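Local coordinates for carbohydrate deacetylase Agd3 (Neosartorya fumigata, PDB 6NWZ), which is a zinc-binding carbohydrate deacetylase that probably removes acetyl groups from the amino sugars of the exopolysaccharide galactosaminogalactan, and is required for biofilm formation by Aspergillus fumigatus, at residues D331-T336 against T348-S353; E393-A398 against F404-F409; T436-G441 against Q445-N450. One frame throughout, in Å; residues are numbered along the deposited sequence.

Contact 1: residues D331-T336 against T348-S353. With NAG (2-acetamido-2-deoxy-beta-D-glucopyranose), chain B.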
loop_
_atom_site.group_PDB
_atom_site.type_symbol
_atom_site.label_atom_id
_atom_site.label_comp_id
_atom_site.label_asym_id
_atom_site.label_seq_id
_atom_site.Cartn_x
_atom_site.Cartn_y
_atom_site.Cartn_z
ATOM N N ASP A 331 -8.954 3.082 37.216
ATOM C CA ASP A 331 -10.020 2.230 36.702
ATOM C C ASP A 331 -10.460 2.732 35.333
ATOM O O ASP A 331 -10.742 3.923 35.160
ATOM C CB ASP A 331 -11.211 2.199 37.661
ATOM C CG ASP A 331 -10.940 1.368 38.897
ATOM O OD1 ASP A 331 -10.283 1.879 39.828
ATOM O OD2 ASP A 331 -11.381 0.201 38.933
ATOM N N SER A 332 -10.515 1.828 34.372
ATOM C CA SER A 332 -10.875 2.208 33.014
ATOM C C SER A 332 -12.386 2.398 32.904
ATOM O O SER A 332 -13.149 1.561 33.396
ATOM C CB SER A 332 -10.404 1.151 32.025
ATOM O OG SER A 332 -9.038 0.842 32.238
ATOM N N PRO A 333 -12.850 3.470 32.273
ATOM C CA PRO A 333 -14.287 3.650 32.078
ATOM C C PRO A 333 -14.781 2.775 30.942
ATOM O O PRO A 333 -13.986 2.348 30.091
ATOM C CB PRO A 333 -14.407 5.140 31.731
ATOM C CG PRO A 333 -13.127 5.437 31.022
ATOM C CD PRO A 333 -12.071 4.576 31.687
ATOM N N PRO A 334 -16.079 2.475 30.897
ATOM C CA PRO A 334 -16.616 1.730 29.751
ATOM C C PRO A 334 -16.353 2.477 28.451
ATOM O O PRO A 334 -16.402 3.708 28.402
ATOM C CB PRO A 334 -18.115 1.637 30.058
ATOM C CG PRO A 334 -18.211 1.795 31.545
ATOM C CD PRO A 334 -17.106 2.741 31.919
ATOM N N ASP A 335 -16.061 1.719 27.397
ATOM C CA ASP A 335 -15.690 2.333 26.129
ATOM C C ASP A 335 -16.831 3.177 25.580
ATOM O O ASP A 335 -17.996 2.772 25.603
ATOM C CB ASP A 335 -15.295 1.269 25.105
ATOM C CG ASP A 335 -14.136 0.417 25.570
ATOM O OD1 ASP A 335 -13.235 0.963 26.241
ATOM O OD2 ASP A 335 -14.137 -0.798 25.283
ATOM N N THR A 336 -16.484 4.364 25.095
ATOM C CA THR A 336 -17.440 5.199 24.398
ATOM C C THR A 336 -17.811 4.552 23.066
ATOM O O THR A 336 -17.104 3.665 22.579
ATOM C CB THR A 336 -16.854 6.587 24.160
ATOM O OG1 THR A 336 -15.855 6.512 23.134
ATOM C CG2 THR A 336 -16.220 7.122 25.436
ATOM N N THR A 348 -13.248 13.860 32.901
ATOM C CA THR A 348 -12.724 13.791 34.260
ATOM C C THR A 348 -11.362 13.111 34.250
ATOM O O THR A 348 -11.169 12.101 33.568
ATOM C CB THR A 348 -13.674 13.029 35.193
ATOM O OG1 THR A 348 -14.988 13.591 35.094
ATOM C CG2 THR A 348 -13.198 13.123 36.635
ATOM N N ASP A 349 -10.423 13.668 35.012
ATOM C CA ASP A 349 -9.083 13.102 35.076
ATOM C C ASP A 349 -9.117 11.716 35.713
ATOM O O ASP A 349 -9.831 11.481 36.693
ATOM C CB ASP A 349 -8.152 14.021 35.870
ATOM C CG ASP A 349 -8.024 15.406 35.254
ATOM O OD1 ASP A 349 -8.180 15.530 34.022
ATOM O OD2 ASP A 349 -7.764 16.375 36.001
ATOM N N LEU A 350 -8.345 10.787 35.141
ATOM C CA LEU A 350 -8.163 9.469 35.735
ATOM C C LEU A 350 -6.800 9.279 36.380
ATOM O O LEU A 350 -6.659 8.398 37.234
ATOM C CB LEU A 350 -8.365 8.368 34.682
ATOM C CG LEU A 350 -9.734 8.284 34.005
ATOM C CD1 LEU A 350 -9.850 6.985 33.230
ATOM C CD2 LEU A 350 -10.855 8.405 35.021
ATOM N N TRP A 351 -5.808 10.079 36.005
ATOM C CA TRP A 351 -4.461 9.893 36.520
ATOM C C TRP A 351 -4.415 10.167 38.021
ATOM O O TRP A 351 -5.128 11.048 38.515
ATOM C CB TRP A 351 -3.481 10.813 35.792
ATOM C CG TRP A 351 -2.909 10.216 34.540
ATOM C CD1 TRP A 351 -3.601 9.772 33.452
ATOM C CD2 TRP A 351 -1.523 10.006 34.246
ATOM N NE1 TRP A 351 -2.733 9.292 32.504
ATOM C CE2 TRP A 351 -1.450 9.427 32.966
ATOM C CE3 TRP A 351 -0.336 10.251 34.943
ATOM C CZ2 TRP A 351 -0.238 9.087 32.368
ATOM C CZ3 TRP A 351 0.865 9.914 34.350
ATOM C CH2 TRP A 351 0.906 9.338 33.075
ATOM N N PRO A 352 -3.603 9.423 38.773
ATOM C CA PRO A 352 -3.386 9.771 40.180
ATOM C C PRO A 352 -2.811 11.171 40.297
ATOM O O PRO A 352 -1.989 11.598 39.483
ATOM C CB PRO A 352 -2.391 8.711 40.664
ATOM C CG PRO A 352 -2.582 7.565 39.735
ATOM C CD PRO A 352 -2.913 8.178 38.402
ATOM N N SER A 353 -3.260 11.890 41.323
ATOM C CA SER A 353 -2.818 13.262 41.516
ATOM C C SER A 353 -1.364 13.355 41.957
ATOM O O SER A 353 -0.732 14.394 41.737
ATOM C CB SER A 353 -3.721 13.951 42.538
ATOM O OG SER A 353 -3.866 13.146 43.695
HETATM C C1 NAG B . -17.676 11.111 29.185
HETATM C C2 NAG B . -18.808 10.122 29.491
HETATM C C3 NAG B . -19.885 10.784 30.348
HETATM C C4 NAG B . -19.268 11.403 31.594
HETATM C C5 NAG B . -18.169 12.374 31.181
HETATM C C6 NAG B . -17.449 12.999 32.354
HETATM C C7 NAG B . -18.992 8.457 27.694
HETATM C C8 NAG B . -19.699 8.074 26.429
HETATM N N2 NAG B . -19.386 9.602 28.261
HETATM O O3 NAG B . -20.861 9.814 30.711
HETATM O O4 NAG B . -20.267 12.097 32.333
HETATM O O5 NAG B . -17.180 11.676 30.410
HETATM O O6 NAG B . -17.038 12.019 33.296
HETATM O O7 NAG B . -18.105 7.764 28.182
#
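Leu350 reaches over to Pro333 between two irregular runs of one long surface loop, which leaves helix 317-321 of the deacetylase domain and returns at helix 362-366; the disulfide Cys323-Cys364 ties the base of this excursion together. With no helix or strand in either segment and no hydrogen bond between them, residues 331-336 and 348-353 meet through a small apolar touch and through a sugar.

The apolar part belongs to one methyl group. Leu350 CD1 lies 3.6 Å from Pro333 CD and 3.7 Å from the carbonyl oxygen Asp331 O, so it touches the proline ring at its delta carbon alone, and the carbonyl two residues earlier. The second torsion of Leu350 (-168°) sets CD1 anti to CA, at the far end of the side chain, and this extension lets it span the gap. The two side chains cross obliquely.

Polar interactions fasten each segment to other parts of the domain. Leu350 N gives a hydrogen bond to Asp402 OD2, and Asp349 OD1 is bonded to Thr399 OG1, which moors residues 348-353 beside the start of helix 400-417. On the other run, Asp335 is a zinc ligand together with Glu394, close to the point where the chain passes the glycan.

The glycan sugar attached to Asn397 is touched by both segments. From residues 331-336 comes a methyl: Thr336 CG2 sits 3.4 Å from O7 of the N-acetylglucosamine and 3.7 Å from its acetyl methyl C8. From residues 348-353 comes a hydroxyl, for Thr348 OG1, placed anti to its carbonyl carbon (chi1 -52°), forms a 3.1 Å hydrogen bond with the sugar's O6.

Contact 2: residues E393-A398 against F404-F409. With NAG (2-acetamido-2-deoxy-beta-D-glucopyranose), chain B.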
loop_
_atom_site.group_PDB
_atom_site.type_symbol
_atom_site.label_atom_id
_atom_site.label_comp_id
_atom_site.label_asym_id
_atom_site.label_seq_id
_atom_site.Cartn_x
_atom_site.Cartn_y
_atom_site.Cartn_z
ATOM N N GLU A 393 -4.075 4.610 28.145
ATOM C CA GLU A 393 -5.399 5.123 28.475
ATOM C C GLU A 393 -6.162 5.477 27.205
ATOM O O GLU A 393 -5.636 6.162 26.322
ATOM C CB GLU A 393 -5.292 6.354 29.377
ATOM C CG GLU A 393 -6.638 7.000 29.709
ATOM C CD GLU A 393 -6.495 8.277 30.519
ATOM O OE1 GLU A 393 -5.350 8.734 30.713
ATOM O OE2 GLU A 393 -7.527 8.827 30.964
ATOM N N GLU A 394 -7.402 5.003 27.118
ATOM C CA GLU A 394 -8.273 5.362 26.009
ATOM C C GLU A 394 -8.651 6.834 26.107
ATOM O O GLU A 394 -8.986 7.336 27.184
ATOM C CB GLU A 394 -9.523 4.486 26.019
ATOM C CG GLU A 394 -9.273 3.083 26.558
ATOM C CD GLU A 394 -9.309 2.017 25.481
ATOM O OE1 GLU A 394 -10.256 2.032 24.669
ATOM O OE2 GLU A 394 -8.393 1.165 25.451
ATOM N N GLN A 395 -8.598 7.530 24.973
ATOM C CA GLN A 395 -8.676 8.984 24.963
ATOM C C GLN A 395 -9.932 9.519 24.287
ATOM O O GLN A 395 -10.021 10.729 24.054
ATOM C CB GLN A 395 -7.433 9.560 24.288
ATOM C CG GLN A 395 -6.136 9.022 24.857
ATOM C CD GLN A 395 -4.923 9.550 24.131
ATOM O OE1 GLN A 395 -5.037 10.408 23.257
ATOM N NE2 GLN A 395 -3.749 9.039 24.488
ATOM N N ASN A 396 -10.904 8.658 23.972
ATOM C CA ASN A 396 -12.120 9.132 23.316
ATOM C C ASN A 396 -12.874 10.139 24.175
ATOM O O ASN A 396 -13.512 11.054 23.641
ATOM C CB ASN A 396 -13.030 7.953 22.974
ATOM C CG ASN A 396 -12.626 7.262 21.691
ATOM O OD1 ASN A 396 -11.616 7.609 21.084
ATOM N ND2 ASN A 396 -13.414 6.279 21.271
ATOM N N ASN A 397 -12.812 9.986 25.503
ATOM C CA ASN A 397 -13.526 10.844 26.443
ATOM C C ASN A 397 -12.594 11.370 27.530
ATOM O O ASN A 397 -13.063 11.868 28.559
ATOM C CB ASN A 397 -14.704 10.084 27.065
ATOM C CG ASN A 397 -15.745 11.001 27.699
ATOM O OD1 ASN A 397 -15.766 12.209 27.469
ATOM N ND2 ASN A 397 -16.624 10.410 28.501
ATOM N N ALA A 398 -11.283 11.266 27.325
ATOM C CA ALA A 398 -10.315 11.688 28.322
ATOM C C ALA A 398 -10.138 13.204 28.296
ATOM O O ALA A 398 -10.580 13.898 27.378
ATOM C CB ALA A 398 -8.973 10.993 28.096
ATOM N N PHE A 404 -2.150 14.765 28.101
ATOM C CA PHE A 404 -0.859 15.447 28.149
ATOM C C PHE A 404 0.176 14.603 28.880
ATOM O O PHE A 404 1.333 14.513 28.450
ATOM C CB PHE A 404 -1.002 16.811 28.823
ATOM C CG PHE A 404 0.231 17.673 28.717
ATOM C CD1 PHE A 404 1.303 17.493 29.580
ATOM C CD2 PHE A 404 0.316 18.664 27.755
ATOM C CE1 PHE A 404 2.434 18.281 29.480
ATOM C CE2 PHE A 404 1.443 19.455 27.654
ATOM C CZ PHE A 404 2.503 19.263 28.516
ATOM N N LYS A 405 -0.220 13.982 29.991
ATOM C CA LYS A 405 0.683 13.088 30.700
ATOM C C LYS A 405 0.870 11.767 29.962
ATOM O O LYS A 405 1.948 11.169 30.038
ATOM C CB LYS A 405 0.172 12.853 32.123
ATOM C CG LYS A 405 0.180 14.117 32.977
ATOM C CD LYS A 405 -0.072 13.824 34.446
ATOM C CE LYS A 405 -1.544 13.569 34.725
ATOM N NZ LYS A 405 -2.396 14.774 34.513
ATOM N N GLU A 406 -0.152 11.307 29.232
ATOM C CA GLU A 406 -0.005 10.089 28.440
ATOM C C GLU A 406 1.134 10.214 27.435
ATOM O O GLU A 406 1.857 9.243 27.180
ATOM C CB GLU A 406 -1.315 9.767 27.720
ATOM C CG GLU A 406 -2.406 9.214 28.614
ATOM C CD GLU A 406 -2.097 7.817 29.107
ATOM O OE1 GLU A 406 -2.305 7.553 30.311
ATOM O OE2 GLU A 406 -1.643 6.987 28.289
ATOM N N ILE A 407 1.310 11.398 26.858
ATOM C CA ILE A 407 2.362 11.631 25.871
ATOM C C ILE A 407 3.689 11.966 26.540
ATOM O O ILE A 407 4.715 11.343 26.260
ATOM C CB ILE A 407 1.932 12.747 24.894
ATOM C CG1 ILE A 407 0.613 12.390 24.210
ATOM C CG2 ILE A 407 3.020 13.005 23.863
ATOM C CD1 ILE A 407 0.678 11.115 23.400
ATOM N N SER A 408 3.686 12.952 27.441
ATOM C CA SER A 408 4.940 13.449 28.001
ATOM C C SER A 408 5.647 12.392 28.843
ATOM O O SER A 408 6.879 12.279 28.794
ATOM C CB SER A 408 4.672 14.706 28.823
ATOM O OG SER A 408 3.525 14.538 29.637
ATOM N N PHE A 409 4.898 11.618 29.631
ATOM C CA PHE A 409 5.529 10.586 30.448
ATOM C C PHE A 409 6.219 9.548 29.577
ATOM O O PHE A 409 7.352 9.142 29.856
ATOM C CB PHE A 409 4.496 9.915 31.353
ATOM C CG PHE A 409 4.271 10.624 32.658
ATOM C CD1 PHE A 409 3.858 11.946 32.687
ATOM C CD2 PHE A 409 4.450 9.956 33.861
ATOM C CE1 PHE A 409 3.641 12.592 33.891
ATOM C CE2 PHE A 409 4.233 10.599 35.070
ATOM C CZ PHE A 409 3.828 11.916 35.083
HETATM C C1 NAG B . -17.676 11.111 29.185
HETATM C C2 NAG B . -18.808 10.122 29.491
HETATM C C3 NAG B . -19.885 10.784 30.348
HETATM C C4 NAG B . -19.268 11.403 31.594
HETATM C C5 NAG B . -18.169 12.374 31.181
HETATM C C6 NAG B . -17.449 12.999 32.354
HETATM C C7 NAG B . -18.992 8.457 27.694
HETATM C C8 NAG B . -19.699 8.074 26.429
HETATM N N2 NAG B . -19.386 9.602 28.261
HETATM O O3 NAG B . -20.861 9.814 30.711
HETATM O O4 NAG B . -20.267 12.097 32.333
HETATM O O5 NAG B . -17.180 11.676 30.410
HETATM O O6 NAG B . -17.038 12.019 33.296
HETATM O O7 NAG B . -18.105 7.764 28.182
#
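Glu393 and Glu406 bring their side chains together in the interior of the deacetylase domain, where the loop that follows strand 384-387 folds back on helix 400-417. The same loop carries a zinc ligand, Glu394, and a glycosylated asparagine.

The polar link across the segments is slight: Glu393 N donates a weak hydrogen bond to Glu406 OE2 (3.4 Å, 158°). Glu406 bends at its second torsion (-70°), which turns its carboxylate back toward the loop. The two carboxylates themselves do not bond. Their OE1 atoms stand 3.3 Å apart, both acceptors, with the planes almost perpendicular at 84°. Donors from outside offset this: Trp351 NE1 bonds Glu406 OE1 and, more weakly, Glu393 OE1, while Thr391 OG1 also serves Glu406 OE1. The indole N-H thus lies between two acids that would otherwise probably repel each other.

Packing adds the carbon portions. Glu393 CB rests against the Glu406 carboxylate, 3.5 Å from its CD, and Gln395 NE2 approaches Glu406 CB at 4.1 Å. The amide of Gln395 is turned to another partner, its OE1 accepting from Trp447 NE1.

Farther along the loop, Asn397 ND2 is joined covalently to C1 of N-acetylglucosamine.

Around this contact, Gln395 touches Ala443 and Ile407 touches Trp447 on helix 441-449, while Phe409 meets Trp351 edge-to-face. The loop that follows strand 384-387 thus lies against two helices, 400-417 and 441-449, which also touch each other through Ile407 and Trp447.

Contact 3: residues T436-G441 against Q445-N450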
loop_
_atom_site.group_PDB
_atom_site.type_symbol
_atom_site.label_atom_id
_atom_site.label_comp_id
_atom_site.label_asym_id
_atom_site.label_seq_id
_atom_site.Cartn_x
_atom_site.Cartn_y
_atom_site.Cartn_z
ATOM N N THR A 436 -7.725 5.675 19.631
ATOM C CA THR A 436 -8.717 6.460 20.352
ATOM C C THR A 436 -8.241 7.899 20.508
ATOM O O THR A 436 -7.050 8.203 20.399
ATOM C CB THR A 436 -9.031 5.854 21.736
ATOM O OG1 THR A 436 -7.866 5.888 22.571
ATOM C CG2 THR A 436 -9.508 4.417 21.597
ATOM N N GLY A 437 -9.197 8.792 20.759
ATOM C CA GLY A 437 -8.913 10.204 20.881
ATOM C C GLY A 437 -8.839 10.959 19.574
ATOM O O GLY A 437 -8.636 12.180 19.595
ATOM N N LEU A 438 -9.002 10.281 18.438
ATOM C CA LEU A 438 -8.937 10.948 17.143
ATOM C C LEU A 438 -10.117 11.879 16.895
ATOM O O LEU A 438 -10.088 12.636 15.920
ATOM C CB LEU A 438 -8.841 9.911 16.022
ATOM C CG LEU A 438 -7.471 9.242 15.830
ATOM C CD1 LEU A 438 -7.209 8.140 16.852
ATOM C CD2 LEU A 438 -7.337 8.700 14.424
ATOM N N HIS A 439 -11.151 11.841 17.739
ATOM C CA HIS A 439 -12.243 12.806 17.675
ATOM C C HIS A 439 -12.318 13.655 18.937
ATOM O O HIS A 439 -13.252 14.450 19.090
ATOM C CB HIS A 439 -13.580 12.098 17.426
ATOM C CG HIS A 439 -13.632 11.343 16.133
ATOM N ND1 HIS A 439 -13.610 11.966 14.902
ATOM C CD2 HIS A 439 -13.708 10.016 15.878
ATOM C CE1 HIS A 439 -13.669 11.056 13.948
ATOM N NE2 HIS A 439 -13.728 9.863 14.513
ATOM N N ASN A 440 -11.356 13.501 19.838
ATOM C CA ASN A 440 -11.261 14.316 21.042
ATOM C C ASN A 440 -10.316 15.475 20.748
ATOM O O ASN A 440 -9.101 15.283 20.642
ATOM C CB ASN A 440 -10.764 13.467 22.209
ATOM C CG ASN A 440 -10.774 14.210 23.526
ATOM O OD1 ASN A 440 -10.655 15.434 23.567
ATOM N ND2 ASN A 440 -10.913 13.468 24.618
ATOM N N GLY A 441 -10.872 16.678 20.611
ATOM C CA GLY A 441 -10.039 17.832 20.317
ATOM C C GLY A 441 -9.035 18.133 21.416
ATOM O O GLY A 441 -7.893 18.507 21.138
ATOM N N GLN A 445 -4.934 18.227 20.910
ATOM C CA GLN A 445 -4.137 19.374 21.332
ATOM C C GLN A 445 -3.044 18.952 22.307
ATOM O O GLN A 445 -1.927 19.482 22.263
ATOM C CB GLN A 445 -5.039 20.438 21.959
ATOM C CG GLN A 445 -4.331 21.743 22.299
ATOM C CD GLN A 445 -3.976 22.558 21.069
ATOM O OE1 GLN A 445 -4.847 22.930 20.282
ATOM N NE2 GLN A 445 -2.689 22.837 20.897
ATOM N N ALA A 446 -3.345 18.000 23.194
ATOM C CA ALA A 446 -2.320 17.481 24.094
ATOM C C ALA A 446 -1.193 16.818 23.313
ATOM O O ALA A 446 -0.016 16.968 23.664
ATOM C CB ALA A 446 -2.938 16.501 25.089
ATOM N N TRP A 447 -1.532 16.078 22.251
ATOM C CA TRP A 447 -0.500 15.563 21.355
ATOM C C TRP A 447 0.311 16.705 20.763
ATOM O O TRP A 447 1.545 16.687 20.787
ATOM C CB TRP A 447 -1.115 14.741 20.217
ATOM C CG TRP A 447 -1.998 13.595 20.601
ATOM C CD1 TRP A 447 -2.360 13.212 21.859
ATOM C CD2 TRP A 447 -2.637 12.678 19.702
ATOM N NE1 TRP A 447 -3.187 12.118 21.799
ATOM C CE2 TRP A 447 -3.372 11.769 20.486
ATOM C CE3 TRP A 447 -2.659 12.540 18.310
ATOM C CZ2 TRP A 447 -4.119 10.736 19.926
ATOM C CZ3 TRP A 447 -3.400 11.516 17.756
ATOM C CH2 TRP A 447 -4.121 10.628 18.562
ATOM N N TRP A 448 -0.379 17.712 20.221
ATOM C CA TRP A 448 0.302 18.785 19.511
ATOM C C TRP A 448 1.153 19.631 20.447
ATOM O O TRP A 448 2.190 20.159 20.030
ATOM C CB TRP A 448 -0.720 19.662 18.789
ATOM C CG TRP A 448 -0.101 20.669 17.870
ATOM C CD1 TRP A 448 0.487 21.852 18.219
ATOM C CD2 TRP A 448 -0.011 20.583 16.446
ATOM N NE1 TRP A 448 0.941 22.504 17.100
ATOM C CE2 TRP A 448 0.647 21.746 15.997
ATOM C CE3 TRP A 448 -0.421 19.634 15.504
ATOM C CZ2 TRP A 448 0.902 21.987 14.649
ATOM C CZ3 TRP A 448 -0.168 19.872 14.167
ATOM C CH2 TRP A 448 0.486 21.041 13.751
ATOM N N ASP A 449 0.730 19.788 21.702
ATOM C CA ASP A 449 1.520 20.573 22.642
ATOM C C ASP A 449 2.834 19.884 22.986
ATOM O O ASP A 449 3.782 20.553 23.409
ATOM C CB ASP A 449 0.695 20.866 23.894
ATOM C CG ASP A 449 -0.462 21.818 23.618
ATOM O OD1 ASP A 449 -0.557 22.331 22.480
ATOM O OD2 ASP A 449 -1.274 22.057 24.537
ATOM N N ASN A 450 2.911 18.569 22.808
ATOM C CA ASN A 450 4.186 17.878 22.732
ATOM C C ASN A 450 4.566 17.740 21.256
ATOM O O ASN A 450 3.851 18.196 20.364
ATOM C CB ASN A 450 4.104 16.536 23.455
ATOM C CG ASN A 450 3.702 16.688 24.916
ATOM O OD1 ASN A 450 4.550 16.865 25.793
ATOM N ND2 ASN A 450 2.401 16.626 25.182
#
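Trp447 directs its indole from helix 441-449 back to the loop that leads into the helix, reaching Thr436 and Leu438. From CB, the first torsion (-56°) places CG anti to the carbonyl carbon, and the ring extends toward residues 436-441. Along the pyrrole side, NE1 donates a hydrogen bond to Gln395 OE1. Farther out on the six-membered ring, CZ2 lies 3.9 Å from Thr436 O. At the tip, CH2 is 4.3 Å from Leu438 CD1. Both partners come up at the ring edge, near its plane, so the indole abuts the loop edgewise instead of stacking on it.

The backbone between is a compact helix entry. A type I beta turn runs from Gly437 to Asn440, closed by a 3.0 Å hydrogen bond from Asn440 N to Gly437 O. Asn440 then acts as N-cap, its OD1 accepting from Ala443 N, and the helix proper is under way with the i to i+4 bond from Gln445 N to Gly441 O (3.0 Å, 156°).

Helix 400-417 flanks this entry: its Val403 touches both Ala446 and Trp447, and its Ile407 packs against Asn450, so helix 441-449 lies alongside it.

In the fold
The three contacts follow one another along the chain and converge in space, with contact 2 in the middle: its centre is 10 Å from that of contact 1 and 8 Å from that of contact 3, whereas contacts 1 and 3 lie 16 Å apart without touching. Asn396 joins the outer two, its ND2 probably bonding Thr336 OG1 (3.1 Å) and its OD1 probably bonding Gly437 N (2.7 Å). Two zinc sites adjoin the group. Asp335 of contact 1 and Glu394 of contact 2 share one; Asp256, His388 and His392 hold another, an Asp-His-His set as in other metal-dependent polysaccharide deacetylases, with the Glu406 side chain about 6 Å from that of His392.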